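Local coordinates for protein D-psicose 3-epimerase (Agrobacterium tumefaciens, PDB 2HK0) that catalyses the metal-dependent epimerisation of ketohexoses at C3, interconverting D-fructose and D-psicose, at residues K199-T204 against L224-T230; M21-Y26 against G259-P265; N93-E97 against R148-I153; L113-A117 against F159-I165. All coordinates share one frame; numbering follows the deposited sequence.

Interaction 1 (K199-T204 against L224-T230)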
loop_
_atom_site.group_PDB
_atom_site.type_symbol
_atom_site.label_atom_id
_atom_site.label_comp_id
_atom_site.label_asym_id
_atom_site.label_seq_id
_atom_site.Cartn_x
_atom_site.Cartn_y
_atom_site.Cartn_z
ATOM N N LYS A 199 27.842 10.216 7.834
ATOM C CA LYS A 199 26.552 9.560 7.977
ATOM C C LYS A 199 25.943 9.131 6.645
ATOM O O LYS A 199 26.385 9.551 5.567
ATOM C CB LYS A 199 25.577 10.542 8.648
ATOM C CG LYS A 199 26.066 11.138 9.969
ATOM C CD LYS A 199 26.080 10.082 11.060
ATOM C CE LYS A 199 26.830 10.555 12.308
ATOM N NZ LYS A 199 26.307 11.850 12.800
ATOM N N VAL A 200 24.902 8.309 6.731
ATOM C CA VAL A 200 24.208 7.848 5.544
ATOM C C VAL A 200 23.052 8.800 5.287
ATOM O O VAL A 200 22.462 9.342 6.227
ATOM C CB VAL A 200 23.636 6.418 5.725
ATOM C CG1 VAL A 200 22.808 6.029 4.508
ATOM C CG2 VAL A 200 24.784 5.417 5.887
HETATM N N MSE A 201 22.730 8.996 4.014
HETATM C CA MSE A 201 21.621 9.872 3.632
HETATM C C MSE A 201 20.697 9.144 2.662
HETATM O O MSE A 201 21.158 8.578 1.661
HETATM C CB MSE A 201 22.174 11.128 2.976
HETATM C CG MSE A 201 21.142 12.025 2.412
HETATM SE SE MSE A 201 21.976 13.583 1.629
HETATM C CE MSE A 201 20.431 14.227 0.619
ATOM N N LEU A 202 19.399 9.146 2.956
ATOM C CA LEU A 202 18.415 8.474 2.100
ATOM C C LEU A 202 17.451 9.479 1.470
ATOM O O LEU A 202 17.195 10.551 2.023
ATOM C CB LEU A 202 17.627 7.429 2.908
ATOM C CG LEU A 202 18.486 6.334 3.552
ATOM C CD1 LEU A 202 17.600 5.349 4.335
ATOM C CD2 LEU A 202 19.281 5.609 2.458
ATOM N N ASP A 203 16.881 9.098 0.334
ATOM C CA ASP A 203 15.990 9.975 -0.425
ATOM C C ASP A 203 14.830 9.110 -0.960
ATOM O O ASP A 203 15.068 8.126 -1.663
ATOM C CB ASP A 203 16.828 10.574 -1.555
ATOM C CG ASP A 203 16.060 11.531 -2.432
ATOM O OD1 ASP A 203 14.860 11.288 -2.683
ATOM O OD2 ASP A 203 16.679 12.509 -2.902
ATOM N N THR A 204 13.584 9.466 -0.631
ATOM C CA THR A 204 12.456 8.658 -1.070
ATOM C C THR A 204 12.395 8.412 -2.564
ATOM O O THR A 204 11.994 7.336 -2.984
ATOM C CB THR A 204 11.102 9.218 -0.588
ATOM O OG1 THR A 204 10.941 10.574 -1.025
ATOM C CG2 THR A 204 11.033 9.143 0.928
ATOM N N LEU A 224 22.941 5.627 11.871
ATOM C CA LEU A 224 23.773 6.315 10.877
ATOM C C LEU A 224 23.005 7.249 9.928
ATOM O O LEU A 224 23.622 7.920 9.089
ATOM C CB LEU A 224 24.563 5.303 10.036
ATOM C CG LEU A 224 25.633 4.522 10.819
ATOM C CD1 LEU A 224 26.335 3.521 9.898
ATOM C CD2 LEU A 224 26.634 5.504 11.431
ATOM N N LEU A 225 21.678 7.302 10.052
ATOM C CA LEU A 225 20.892 8.168 9.169
ATOM C C LEU A 225 21.139 9.593 9.635
ATOM O O LEU A 225 20.723 9.961 10.738
ATOM C CB LEU A 225 19.391 7.859 9.277
ATOM C CG LEU A 225 18.483 7.940 8.030
ATOM C CD1 LEU A 225 17.150 8.537 8.419
ATOM C CD2 LEU A 225 19.092 8.689 6.918
ATOM N N GLY A 226 21.796 10.393 8.800
ATOM C CA GLY A 226 22.082 11.765 9.184
ATOM C C GLY A 226 21.306 12.847 8.452
ATOM O O GLY A 226 21.261 13.985 8.913
ATOM N N HIS A 227 20.689 12.497 7.323
ATOM C CA HIS A 227 19.927 13.458 6.521
ATOM C C HIS A 227 18.896 12.666 5.696
ATOM O O HIS A 227 19.109 11.489 5.392
ATOM C CB HIS A 227 20.892 14.229 5.611
ATOM C CG HIS A 227 20.394 15.578 5.195
ATOM N ND1 HIS A 227 19.771 16.446 6.069
ATOM C CD2 HIS A 227 20.458 16.223 4.004
ATOM C CE1 HIS A 227 19.472 17.567 5.435
ATOM N NE2 HIS A 227 19.879 17.458 4.180
ATOM N N PHE A 228 17.787 13.304 5.335
ATOM C CA PHE A 228 16.705 12.624 4.621
ATOM C C PHE A 228 16.020 13.553 3.617
ATOM O O PHE A 228 15.682 14.696 3.939
ATOM C CB PHE A 228 15.676 12.141 5.659
ATOM C CG PHE A 228 14.693 11.107 5.151
ATOM C CD1 PHE A 228 15.117 9.838 4.783
ATOM C CD2 PHE A 228 13.324 11.381 5.137
ATOM C CE1 PHE A 228 14.197 8.846 4.412
ATOM C CE2 PHE A 228 12.386 10.402 4.768
ATOM C CZ PHE A 228 12.821 9.134 4.406
ATOM N N HIS A 229 15.804 13.049 2.407
ATOM C CA HIS A 229 15.141 13.819 1.357
ATOM C C HIS A 229 13.799 13.178 1.011
ATOM O O HIS A 229 13.680 11.944 0.987
ATOM C CB HIS A 229 16.014 13.861 0.091
ATOM C CG HIS A 229 17.039 14.950 0.099
ATOM N ND1 HIS A 229 17.820 15.243 -0.998
ATOM C CD2 HIS A 229 17.361 15.862 1.045
ATOM C CE1 HIS A 229 18.572 16.295 -0.733
ATOM N NE2 HIS A 229 18.311 16.691 0.502
ATOM N N THR A 230 12.803 14.008 0.708
ATOM C CA THR A 230 11.480 13.501 0.370
ATOM C C THR A 230 10.913 14.045 -0.940
ATOM O O THR A 230 11.246 15.152 -1.376
ATOM C CB THR A 230 10.473 13.828 1.457
ATOM O OG1 THR A 230 10.521 15.236 1.713
ATOM C CG2 THR A 230 10.795 13.050 2.736
#

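Interaction 2 (M21-Y26 against G259-P265)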
loop_
_atom_site.group_PDB
_atom_site.type_symbol
_atom_site.label_atom_id
_atom_site.label_comp_id
_atom_site.label_asym_id
_atom_site.label_seq_id
_atom_site.Cartn_x
_atom_site.Cartn_y
_atom_site.Cartn_z
HETATM N N MSE A 21 12.509 16.671 15.227
HETATM C CA MSE A 21 12.619 16.485 13.744
HETATM C C MSE A 21 12.285 17.818 13.070
HETATM O O MSE A 21 11.303 18.461 13.427
HETATM C CB MSE A 21 11.644 15.397 13.286
HETATM C CG MSE A 21 11.832 14.910 11.857
HETATM SE SE MSE A 21 10.604 13.428 11.391
HETATM C CE MSE A 21 11.102 12.193 12.776
ATOM N N LYS A 22 13.102 18.236 12.110
ATOM C CA LYS A 22 12.886 19.512 11.423
ATOM C C LYS A 22 12.590 19.339 9.940
ATOM O O LYS A 22 13.090 18.407 9.298
ATOM C CB LYS A 22 14.109 20.424 11.600
ATOM C CG LYS A 22 14.400 20.787 13.058
ATOM C CD LYS A 22 15.464 21.880 13.157
ATOM C CE LYS A 22 15.945 22.064 14.588
ATOM N NZ LYS A 22 16.625 20.827 15.067
ATOM N N HIS A 23 11.792 20.256 9.400
ATOM C CA HIS A 23 11.412 20.196 8.003
ATOM C C HIS A 23 11.944 21.346 7.159
ATOM O O HIS A 23 11.941 22.503 7.585
ATOM C CB HIS A 23 9.890 20.119 7.890
ATOM C CG HIS A 23 9.332 18.826 8.390
ATOM N ND1 HIS A 23 9.268 18.515 9.732
ATOM C CD2 HIS A 23 8.888 17.732 7.727
ATOM C CE1 HIS A 23 8.806 17.285 9.874
ATOM N NE2 HIS A 23 8.570 16.789 8.672
ATOM N N GLY A 24 12.411 21.004 5.963
ATOM C CA GLY A 24 12.939 22.008 5.064
ATOM C C GLY A 24 12.567 21.730 3.619
ATOM O O GLY A 24 11.871 20.763 3.310
ATOM N N ILE A 25 13.030 22.593 2.726
ATOM C CA ILE A 25 12.780 22.436 1.305
ATOM C C ILE A 25 13.995 22.955 0.537
ATOM O O ILE A 25 14.647 23.904 0.977
ATOM C CB ILE A 25 11.532 23.231 0.883
ATOM C CG1 ILE A 25 11.292 23.084 -0.629
ATOM C CG2 ILE A 25 11.713 24.697 1.256
ATOM C CD1 ILE A 25 9.862 23.421 -1.074
ATOM N N TYR A 26 14.302 22.319 -0.589
ATOM C CA TYR A 26 15.407 22.738 -1.443
ATOM C C TYR A 26 14.866 23.925 -2.269
ATOM O O TYR A 26 13.919 23.755 -3.032
ATOM C CB TYR A 26 15.796 21.575 -2.361
ATOM C CG TYR A 26 17.056 21.799 -3.153
ATOM C CD1 TYR A 26 18.212 22.275 -2.536
ATOM C CD2 TYR A 26 17.124 21.447 -4.498
ATOM C CE1 TYR A 26 19.412 22.388 -3.237
ATOM C CE2 TYR A 26 18.326 21.552 -5.215
ATOM C CZ TYR A 26 19.464 22.021 -4.576
ATOM O OH TYR A 26 20.659 22.100 -5.258
ATOM N N GLY A 259 16.781 14.330 12.949
ATOM C CA GLY A 259 17.480 15.141 11.961
ATOM C C GLY A 259 16.505 15.900 11.072
ATOM O O GLY A 259 15.324 16.060 11.413
ATOM N N ALA A 260 16.992 16.345 9.916
ATOM C CA ALA A 260 16.185 17.108 8.975
ATOM C C ALA A 260 15.498 16.267 7.913
ATOM O O ALA A 260 15.995 15.226 7.497
ATOM C CB ALA A 260 17.051 18.165 8.296
ATOM N N VAL A 261 14.336 16.740 7.480
ATOM C CA VAL A 261 13.568 16.093 6.426
ATOM C C VAL A 261 13.359 17.218 5.404
ATOM O O VAL A 261 12.574 18.137 5.644
ATOM C CB VAL A 261 12.202 15.595 6.944
ATOM C CG1 VAL A 261 11.382 15.034 5.788
ATOM C CG2 VAL A 261 12.412 14.522 8.003
ATOM N N ILE A 262 14.080 17.151 4.288
ATOM C CA ILE A 262 14.004 18.175 3.253
ATOM C C ILE A 262 13.225 17.682 2.051
ATOM O O ILE A 262 13.594 16.662 1.439
ATOM C CB ILE A 262 15.409 18.553 2.719
ATOM C CG1 ILE A 262 16.397 18.738 3.880
ATOM C CG2 ILE A 262 15.305 19.826 1.834
ATOM C CD1 ILE A 262 16.022 19.848 4.849
HETATM N N MSE A 263 12.152 18.377 1.694
HETATM C CA MSE A 263 11.424 17.961 0.491
HETATM C C MSE A 263 12.219 18.551 -0.683
HETATM O O MSE A 263 12.635 19.707 -0.651
HETATM C CB MSE A 263 9.978 18.465 0.492
HETATM C CG MSE A 263 9.798 19.961 0.636
HETATM SE SE MSE A 263 7.871 20.342 0.696
HETATM C CE MSE A 263 7.410 19.545 2.403
ATOM N N GLU A 264 12.436 17.737 -1.709
ATOM C CA GLU A 264 13.221 18.129 -2.869
ATOM C C GLU A 264 12.361 17.952 -4.119
ATOM O O GLU A 264 12.641 17.120 -4.976
ATOM C CB GLU A 264 14.457 17.226 -2.919
ATOM C CG GLU A 264 15.450 17.498 -4.024
ATOM C CD GLU A 264 16.608 16.504 -3.980
ATOM O OE1 GLU A 264 16.338 15.294 -3.846
ATOM O OE2 GLU A 264 17.778 16.931 -4.075
ATOM N N PRO A 265 11.293 18.745 -4.237
ATOM C CA PRO A 265 10.443 18.592 -5.416
ATOM C C PRO A 265 10.952 19.286 -6.677
ATOM O O PRO A 265 11.508 20.379 -6.632
ATOM C CB PRO A 265 9.095 19.129 -4.935
ATOM C CG PRO A 265 9.498 20.229 -3.965
ATOM C CD PRO A 265 10.760 19.748 -3.289
#

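Interaction 3 (N93-E97 against R148-I153)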
loop_
_atom_site.group_PDB
_atom_site.type_symbol
_atom_site.label_atom_id
_atom_site.label_comp_id
_atom_site.label_asym_id
_atom_site.label_seq_id
_atom_site.Cartn_x
_atom_site.Cartn_y
_atom_site.Cartn_z
ATOM N N ASN A 93 36.619 15.633 -7.726
ATOM C CA ASN A 93 35.857 14.656 -6.954
ATOM C C ASN A 93 36.814 13.701 -6.282
ATOM O O ASN A 93 37.976 13.593 -6.687
ATOM C CB ASN A 93 34.901 13.880 -7.858
ATOM C CG ASN A 93 35.623 12.959 -8.813
ATOM O OD1 ASN A 93 36.228 11.964 -8.399
ATOM N ND2 ASN A 93 35.565 13.280 -10.100
ATOM N N LEU A 94 36.316 12.990 -5.276
ATOM C CA LEU A 94 37.133 12.069 -4.490
ATOM C C LEU A 94 37.222 10.628 -4.973
ATOM O O LEU A 94 37.962 9.826 -4.405
ATOM C CB LEU A 94 36.631 12.067 -3.042
ATOM C CG LEU A 94 36.363 13.444 -2.428
ATOM C CD1 LEU A 94 35.647 13.305 -1.097
ATOM C CD2 LEU A 94 37.681 14.186 -2.272
ATOM N N SER A 95 36.492 10.267 -6.011
ATOM C CA SER A 95 36.552 8.879 -6.428
ATOM C C SER A 95 37.354 8.639 -7.698
ATOM O O SER A 95 37.625 7.497 -8.027
ATOM C CB SER A 95 35.140 8.322 -6.621
ATOM O OG SER A 95 34.541 8.896 -7.768
ATOM N N SER A 96 37.721 9.698 -8.414
ATOM C CA SER A 96 38.463 9.523 -9.663
ATOM C C SER A 96 39.778 8.752 -9.576
ATOM O O SER A 96 40.497 8.812 -8.579
ATOM C CB SER A 96 38.749 10.880 -10.320
ATOM O OG SER A 96 39.551 10.696 -11.479
ATOM N N GLU A 97 40.081 8.021 -10.644
ATOM C CA GLU A 97 41.325 7.263 -10.727
ATOM C C GLU A 97 42.493 8.243 -10.770
ATOM O O GLU A 97 43.576 7.960 -10.268
ATOM C CB GLU A 97 41.350 6.414 -12.000
ATOM C CG GLU A 97 40.868 4.995 -11.812
ATOM C CD GLU A 97 41.139 4.111 -13.027
ATOM O OE1 GLU A 97 42.291 4.114 -13.524
ATOM O OE2 GLU A 97 40.203 3.407 -13.477
ATOM N N ARG A 148 38.313 4.186 -3.584
ATOM C CA ARG A 148 38.835 5.545 -3.603
ATOM C C ARG A 148 37.870 6.506 -2.907
ATOM O O ARG A 148 38.298 7.472 -2.268
ATOM C CB ARG A 148 39.101 6.010 -5.042
ATOM C CG ARG A 148 40.280 5.276 -5.713
ATOM C CD ARG A 148 40.582 5.823 -7.112
ATOM N NE ARG A 148 40.353 4.814 -8.144
ATOM C CZ ARG A 148 39.181 4.593 -8.721
ATOM N NH1 ARG A 148 38.137 5.314 -8.376
ATOM N NH2 ARG A 148 39.045 3.636 -9.618
ATOM N N GLY A 149 36.571 6.242 -3.019
ATOM C CA GLY A 149 35.595 7.113 -2.373
ATOM C C GLY A 149 35.718 7.064 -0.853
ATOM O O GLY A 149 35.656 8.096 -0.170
ATOM N N VAL A 150 35.894 5.856 -0.329
ATOM C CA VAL A 150 36.037 5.635 1.104
ATOM C C VAL A 150 37.243 6.408 1.594
ATOM O O VAL A 150 37.173 7.124 2.580
ATOM C CB VAL A 150 36.283 4.140 1.438
ATOM C CG1 VAL A 150 36.728 3.999 2.917
ATOM C CG2 VAL A 150 35.019 3.327 1.169
ATOM N N GLU A 151 38.360 6.242 0.904
ATOM C CA GLU A 151 39.589 6.927 1.282
ATOM C C GLU A 151 39.442 8.444 1.176
ATOM O O GLU A 151 39.831 9.167 2.083
ATOM C CB GLU A 151 40.749 6.452 0.397
ATOM C CG GLU A 151 42.117 6.667 1.011
ATOM C CD GLU A 151 43.193 5.825 0.334
ATOM O OE1 GLU A 151 43.586 6.164 -0.809
ATOM O OE2 GLU A 151 43.632 4.814 0.942
ATOM N N GLY A 152 38.890 8.931 0.070
ATOM C CA GLY A 152 38.714 10.368 -0.080
ATOM C C GLY A 152 37.843 10.980 1.015
ATOM O O GLY A 152 38.155 12.054 1.534
ATOM N N ILE A 153 36.750 10.311 1.379
ATOM C CA ILE A 153 35.850 10.830 2.421
ATOM C C ILE A 153 36.545 10.794 3.775
ATOM O O ILE A 153 36.480 11.745 4.557
ATOM C CB ILE A 153 34.533 10.001 2.497
ATOM C CG1 ILE A 153 33.696 10.228 1.226
ATOM C CG2 ILE A 153 33.739 10.378 3.738
ATOM C CD1 ILE A 153 33.230 11.673 1.017
#

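Interaction 4 (L113-A117 against F159-I165)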
loop_
_atom_site.group_PDB
_atom_site.type_symbol
_atom_site.label_atom_id
_atom_site.label_comp_id
_atom_site.label_asym_id
_atom_site.label_seq_id
_atom_site.Cartn_x
_atom_site.Cartn_y
_atom_site.Cartn_z
ATOM N N LEU A 113 33.726 23.610 2.523
ATOM C CA LEU A 113 33.410 23.365 3.931
ATOM C C LEU A 113 33.702 24.604 4.798
ATOM O O LEU A 113 32.933 24.932 5.706
ATOM C CB LEU A 113 34.224 22.163 4.433
ATOM C CG LEU A 113 33.643 20.760 4.680
ATOM C CD1 LEU A 113 32.335 20.552 3.976
ATOM C CD2 LEU A 113 34.674 19.712 4.254
ATOM N N SER A 114 34.816 25.289 4.526
ATOM C CA SER A 114 35.158 26.490 5.286
ATOM C C SER A 114 34.092 27.561 5.060
ATOM O O SER A 114 33.661 28.235 5.996
ATOM C CB SER A 114 36.524 27.036 4.857
ATOM O OG SER A 114 37.552 26.096 5.141
ATOM N N ASN A 115 33.667 27.720 3.814
ATOM C CA ASN A 115 32.652 28.718 3.503
ATOM C C ASN A 115 31.307 28.333 4.126
ATOM O O ASN A 115 30.596 29.183 4.658
ATOM C CB ASN A 115 32.527 28.884 1.990
ATOM C CG ASN A 115 33.739 29.581 1.385
ATOM O OD1 ASN A 115 34.337 30.446 2.017
ATOM N ND2 ASN A 115 34.096 29.211 0.163
ATOM N N VAL A 116 30.988 27.041 4.073
ATOM C CA VAL A 116 29.751 26.500 4.630
ATOM C C VAL A 116 29.643 26.830 6.123
ATOM O O VAL A 116 28.566 27.174 6.629
ATOM C CB VAL A 116 29.730 24.970 4.402
ATOM C CG1 VAL A 116 28.940 24.278 5.469
ATOM C CG2 VAL A 116 29.169 24.672 2.991
ATOM N N ALA A 117 30.766 26.736 6.829
ATOM C CA ALA A 117 30.778 27.033 8.256
ATOM C C ALA A 117 30.494 28.514 8.507
ATOM O O ALA A 117 29.911 28.875 9.539
ATOM C CB ALA A 117 32.124 26.630 8.864
ATOM N N PHE A 159 38.610 17.518 8.806
ATOM C CA PHE A 159 38.507 18.937 8.481
ATOM C C PHE A 159 37.065 19.388 8.723
ATOM O O PHE A 159 36.825 20.418 9.344
ATOM C CB PHE A 159 38.925 19.169 7.017
ATOM C CG PHE A 159 39.074 20.621 6.646
ATOM C CD1 PHE A 159 37.971 21.372 6.263
ATOM C CD2 PHE A 159 40.329 21.232 6.675
ATOM C CE1 PHE A 159 38.105 22.718 5.906
ATOM C CE2 PHE A 159 40.482 22.575 6.324
ATOM C CZ PHE A 159 39.360 23.322 5.936
ATOM N N ALA A 160 36.106 18.596 8.248
ATOM C CA ALA A 160 34.692 18.917 8.444
ATOM C C ALA A 160 34.356 18.892 9.937
ATOM O O ALA A 160 33.654 19.766 10.449
ATOM C CB ALA A 160 33.813 17.900 7.704
ATOM N N ASN A 161 34.864 17.876 10.626
ATOM C CA ASN A 161 34.602 17.718 12.045
ATOM C C ASN A 161 35.086 18.900 12.875
ATOM O O ASN A 161 34.442 19.283 13.851
ATOM C CB ASN A 161 35.230 16.425 12.571
ATOM C CG ASN A 161 34.876 16.167 14.033
ATOM O OD1 ASN A 161 35.757 16.041 14.884
ATOM N ND2 ASN A 161 33.582 16.096 14.327
ATOM N N ASP A 162 36.211 19.491 12.501
ATOM C CA ASP A 162 36.694 20.637 13.265
ATOM C C ASP A 162 35.695 21.781 13.133
ATOM O O ASP A 162 35.584 22.622 14.019
ATOM C CB ASP A 162 38.079 21.086 12.777
ATOM C CG ASP A 162 39.184 20.109 13.170
ATOM O OD1 ASP A 162 38.970 19.294 14.095
ATOM O OD2 ASP A 162 40.276 20.165 12.562
ATOM N N LEU A 163 34.945 21.793 12.036
ATOM C CA LEU A 163 33.967 22.851 11.811
ATOM C C LEU A 163 32.575 22.459 12.317
ATOM O O LEU A 163 31.612 23.180 12.090
ATOM C CB LEU A 163 33.913 23.191 10.305
ATOM C CG LEU A 163 35.224 23.739 9.716
ATOM C CD1 LEU A 163 35.147 23.824 8.194
ATOM C CD2 LEU A 163 35.500 25.121 10.320
ATOM N N GLY A 164 32.484 21.319 13.002
ATOM C CA GLY A 164 31.205 20.842 13.523
ATOM C C GLY A 164 30.235 20.452 12.414
ATOM O O GLY A 164 29.023 20.597 12.553
ATOM N N ILE A 165 30.778 19.945 11.311
ATOM C CA ILE A 165 29.990 19.565 10.145
ATOM C C ILE A 165 29.909 18.051 9.936
ATOM O O ILE A 165 30.923 17.360 9.993
ATOM C CB ILE A 165 30.608 20.197 8.848
ATOM C CG1 ILE A 165 30.495 21.727 8.905
ATOM C CG2 ILE A 165 29.936 19.607 7.572
ATOM C CD1 ILE A 165 31.141 22.462 7.707
#

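Interaction 1 (K199-T204 against L224-T230)
V200 and L224 begin a parallel pairing: V200 N donates to L224 O at 2.7 Å, and V200 O accepts from G226 N in a nearly straight bond (174°). Further along, L202 N gives H227 O only a weak bond, whereas H229 N reaches L202 O at 2.9 Å. T204 N to H229 O continues the ladder, although the place of that nitrogen is less sure. CA-H...O contacts, such as F228 CA to L202 O, fill in between.

G226 has no side chain to obstruct K199, whose CB sits 3.7 Å from G226 CA and 3.3 Å from L224 O. These are neighbouring strands of the eight-stranded TIM barrel of the xylose isomerase-like family, and alternation sends their side chains to two faces.

On the face of V200, L202, L225 and F228 the contacts between side chains are apolar. L225 CD2 lies 4.2 Å from L202 CG and also rests against V200 O; F228 CD1 is 4.0 Å from L202 CB. Branched aliphatic chains and a phenyl ring suit this layer, where helix 183-193 covers V200 and L202.

The face of D203, H227 and H229 is mostly polar, with selenomethionine M201 among them. M201, CG anti to its N (chi1 174°) and chain extended, runs beside H227, placing SE at that ring's edge, 3.9 Å from CD2. Its CE lies over the H229 face, modelled doubtfully close. E54 takes H227 NE2 and H229 NE2 through its two carboxylate oxygens. D203 OD1 accepts from F205 N, capping the following helix; OD2 meets the H229 edge and neighbours E170 and E264, a cluster consistent with this family's metal site.

Interaction 2 (M21-Y26 against G259-P265)
Closure of the barrel is the work of its first and last strands, in segments M21-Y26 and G259-P265, which pair in parallel with their axes 32° apart. Five backbone bonds alternate across the seam. V261 N reaches K22 O at 2.8 Å, while M263 N meets G24 O at 2.9 Å.

G24 has no side chain, and I262 lies against its bare backbone with CD1 3.8 Å from G24 CA. CG2 of I262, anti to the backbone N, lies over the backbone at I25 C and Y26 N, 3.6 Å from each.

The face of H23, V261, I25 and M263 is turned to helix 289-307. H23 runs beside V261 with CD2 4.0 Å from V261 CB, and selenomethionine M21 puts CG 3.9 Å from V261 CG2. I25 CG1 packs on selenomethionine M263 at CG, 3.7 Å away; a chi1 of 56° sets that CG between N and carbonyl carbon, near G24 O as well as I25 CG1.

Across this seam the polar bonding is wholly backbone, consistent with the ladder holding the two strands together while the side chains add van der Waals contact.

Interaction 3 (N93-E97 against R148-I153)
R148 reaches out from its helix along the loop of S95, S96 and E97. Its CB lies 3.6 Å from S95 O, so the chain starts out beside a backbone carbonyl. CD comes next to S96 O at 3.3 Å, with S95 O a little farther off, and the long methylene run of an arginine suits such a passage over carbonyl groups. A bend at chi3 (-116°) then turns the guanidinium beneath E97. NE is 3.7 Å from E97 CA, which stands over one face of the group toward its rim, and NH2 is 3.2 Å from E97 CG on that face. The E97 carboxylate probably adds no more than a general attraction, since E97 OE2 is 4.0 Å from R148 NH2 and well out of the guanidinium plane. The modelled approach of NH1 to S95 O is too short to be trusted. The firm polar partners lie outside the two segments: D145 pairs with NH1 and D141 with NH2.

One turn on, L94 packs against the same helix. Its CB lies 4.0 Å from G152 CA, a close approach made possible by a glycine with no side chain there, and the L94 and I153 side chains cross at about a right angle, CD1 to CD1 3.6 Å.

The loop holds its own shape through N93, whose OD1 accepts from S95 N at 2.9 Å and also from S96 N. This Asx turn belongs to the segment following strand 81-85 and leading into helix 99-118: a beta-alpha loop of the TIM barrel, laid against helix 142-162, which follows helix 99-118 and strand 123-126.

Interaction 4 (L113-A117 against F159-I165)
I165 lies beyond the end of its helix yet packs into the contact, its CD1 3.6 Å from V116 CG1 and as close to L113 O. A Schellman motif turns the chain back to put it there: I165 N bonds to A160 O and G164 N to N161 O, with G164, the C-prime residue, at a positive phi (67°) that glycine adopts easily. A160 O also accepts from L163 N, the two donors approaching from opposite faces of its plane.

No hydrogen bond spans the two segments. L163 divides its branches, CD1 going to L113 O at 3.5 Å and CD2 to A117 CB at 4.0 Å. L113 answers with CD2 against A160 CB, also 4.0 Å; the small alanines let the two backbones come near while the leucines fill in around them. F159 turns the edge of its ring to S114, whose OG is 3.4 Å from CZ and in the ring plane. That hydroxyl is bonded within its own helix, to E110 O.

The contact joins helix 99-118 to the end of helix 142-162 on the outside of the barrel, and V116 and I165 both reach inward to I124 of strand 123-126.

In the fold
Interactions 1 and 2 belong to the barrel wall and touch one another, because strands 225-230 and 260-263 are neighbours in the sheet; T230 N and I262 O are a probable hydrogen bond. Both rest on backbone ladders, but interaction 1 is the more buried and holds D203 and H229, while E264 of the same cluster comes from interaction 2. Interactions 3 and 4 lie farther out, about 19 and 17 Å from the chain centre to their own centres. They share helix 142-162, gripped near its middle by a loop and at its end by helix 99-118, with an arginine among carboxylates plus a leucine on a glycine in one and aliphatic packing in the other.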